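PDB 2HR3: probable transcriptional regulator from Pseudomonas aeruginosa, which probably binds DNA as a dimer of the MarR family, through winged helix-turn-helix domains, and so regulates transcription. Local coordinates for residues H12-S15 with Q16-L20. Residues are numbered along the deposited sequence; the frame is centred on the assembly and turned at random.
Sequences HLRS and QVTTL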
loop_
_atom_site.group_PDB
_atom_site.type_symbol
_atom_site.label_atom_id
_atom_site.label_comp_id
_atom_site.label_asym_id
_atom_site.label_seq_id
_atom_site.Cartn_x
_atom_site.Cartn_y
_atom_site.Cartn_z
ATOM N N HIS A 12 -7.523 -11.326 -9.319
ATOM C CA HIS A 12 -6.700 -10.610 -10.279
ATOM C C HIS A 12 -6.555 -9.118 -10.030
ATOM O O HIS A 12 -5.464 -8.603 -9.968
ATOM C CB HIS A 12 -7.285 -10.820 -11.664
ATOM C CG HIS A 12 -7.185 -12.222 -12.117
ATOM N ND1 HIS A 12 -8.079 -12.783 -12.993
ATOM C CD2 HIS A 12 -6.302 -13.191 -11.795
ATOM C CE1 HIS A 12 -7.731 -14.034 -13.225
ATOM N NE2 HIS A 12 -6.667 -14.313 -12.490
ATOM N N LEU A 13 -7.677 -8.422 -9.941
ATOM C CA LEU A 13 -7.663 -7.005 -9.641
ATOM C C LEU A 13 -6.872 -6.729 -8.379
ATOM O O LEU A 13 -6.005 -5.860 -8.380
ATOM C CB LEU A 13 -9.075 -6.443 -9.535
ATOM C CG LEU A 13 -9.156 -4.956 -9.223
ATOM C CD1 LEU A 13 -8.297 -4.143 -10.159
ATOM C CD2 LEU A 13 -10.506 -4.522 -9.342
ATOM N N ARG A 14 -7.163 -7.441 -7.288
ATOM C CA ARG A 14 -6.338 -7.346 -6.065
ATOM C C ARG A 14 -4.809 -7.491 -6.319
ATOM O O ARG A 14 -4.000 -6.721 -5.817
ATOM C CB ARG A 14 -6.751 -8.439 -5.066
ATOM C CG ARG A 14 -6.021 -8.287 -3.655
ATOM C CD ARG A 14 -6.192 -9.472 -2.699
ATOM N NE ARG A 14 -5.975 -10.785 -3.315
ATOM C CZ ARG A 14 -4.771 -11.257 -3.664
ATOM N NH1 ARG A 14 -3.685 -10.545 -3.532
ATOM N NH2 ARG A 14 -4.647 -12.445 -4.210
ATOM N N SER A 15 -4.399 -8.505 -7.067
ATOM C CA SER A 15 -2.960 -8.764 -7.161
ATOM C C SER A 15 -2.336 -7.682 -8.007
ATOM O O SER A 15 -1.337 -7.136 -7.623
ATOM C CB SER A 15 -2.608 -10.181 -7.671
ATOM O OG SER A 15 -2.997 -10.312 -9.027
ATOM N N GLN A 16 -3.030 -7.269 -9.040
ATOM C CA GLN A 16 -2.554 -6.221 -9.935
ATOM C C GLN A 16 -2.326 -4.863 -9.327
ATOM O O GLN A 16 -1.463 -4.128 -9.775
ATOM C CB GLN A 16 -3.572 -6.041 -11.014
ATOM C CG GLN A 16 -3.645 -7.240 -11.929
ATOM C CD GLN A 16 -4.996 -7.425 -12.636
ATOM O OE1 GLN A 16 -5.961 -6.667 -12.444
ATOM N NE2 GLN A 16 -5.042 -8.408 -13.486
ATOM N N VAL A 17 -3.233 -4.473 -8.444
ATOM C CA VAL A 17 -3.305 -3.148 -7.895
ATOM C C VAL A 17 -2.316 -3.159 -6.743
ATOM O O VAL A 17 -1.674 -2.181 -6.507
ATOM C CB VAL A 17 -4.768 -2.824 -7.425
ATOM C CG1 VAL A 17 -4.786 -1.947 -6.284
ATOM C CG2 VAL A 17 -5.590 -2.189 -8.513
ATOM N N THR A 18 -2.156 -4.280 -6.040
ATOM C CA THR A 18 -1.210 -4.330 -4.898
ATOM C C THR A 18 0.222 -4.482 -5.427
ATOM O O THR A 18 1.129 -3.810 -4.995
ATOM C CB THR A 18 -1.561 -5.365 -3.781
ATOM O OG1 THR A 18 -1.191 -6.678 -4.156
ATOM C CG2 THR A 18 -3.062 -5.369 -3.364
ATOM N N THR A 19 0.391 -5.332 -6.398
ATOM C CA THR A 19 1.632 -5.419 -7.103
ATOM C C THR A 19 2.100 -4.117 -7.749
ATOM O O THR A 19 3.301 -3.811 -7.616
ATOM C CB THR A 19 1.535 -6.493 -8.186
ATOM O OG1 THR A 19 1.260 -7.749 -7.543
ATOM C CG2 THR A 19 2.844 -6.589 -8.957
ATOM N N LEU A 20 1.233 -3.371 -8.453
ATOM C CA LEU A 20 1.669 -2.092 -8.946
ATOM C C LEU A 20 2.028 -1.128 -7.806
ATOM O O LEU A 20 3.014 -0.416 -7.908
ATOM C CB LEU A 20 0.694 -1.469 -9.933
ATOM C CG LEU A 20 1.087 -0.155 -10.612
ATOM C CD1 LEU A 20 2.425 -0.206 -11.334
ATOM C CD2 LEU A 20 0.055 0.398 -11.609
#
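Thr19 and Ser15 meet one helical turn apart, where the carbonyl oxygen of Ser15 accepts two bonds from the same residue. Thr19 N donates to Ser15 O at 2.8 Å, the usual helical bond. The hydroxyl Thr19 OG1 donates to Ser15 O over 2.7 Å from above the carbonyl plane, 43° out of it. With OG1 opposite its own carbonyl carbon (chi1 -61°), the threonine hydroxyl leans back along the helix onto the preceding turn. The carbonyl of His12 is gripped twice as well: Gln16 N supplies the regular helical bond at 2.9 Å, and Ser15 OG adds one of 3.1 Å to His12 O. That second bond depends on the serine hydroxyl standing between its backbone N and carbonyl carbon (chi1 68°). Val17 N to Leu13 O and Thr18 N to Arg14 O continue the alpha-helical pattern.

All of this lies within helix 4-26, which packs with helix 125-142 and with the same two helices of the second subunit to form the dimerisation region, as in other MarR-family proteins. The charged group of Arg14 is engaged there, its NE forming a salt bridge with Glu112 of the second subunit.

Apolar packing gathers on another face of the helix. Leu13 and Val17 run side by side in the same direction, with Leu13 CD1 and Val17 CG2 3.7 Å apart; Leu13 also rests on Leu138 and Leu141 of its own chain, and Val17 meets Val17 of the second subunit.

Gln16 makes van der Waals contact with the turn before it. Its side chain, extended beyond CG, runs back along that turn, crossing Leu13 at about a right angle. The amide passes close to the backbone, with Gln16 OE1 3.3 Å from Leu13 CA, and Gln16 NE2 reaches within 3.8 Å of His12 CB.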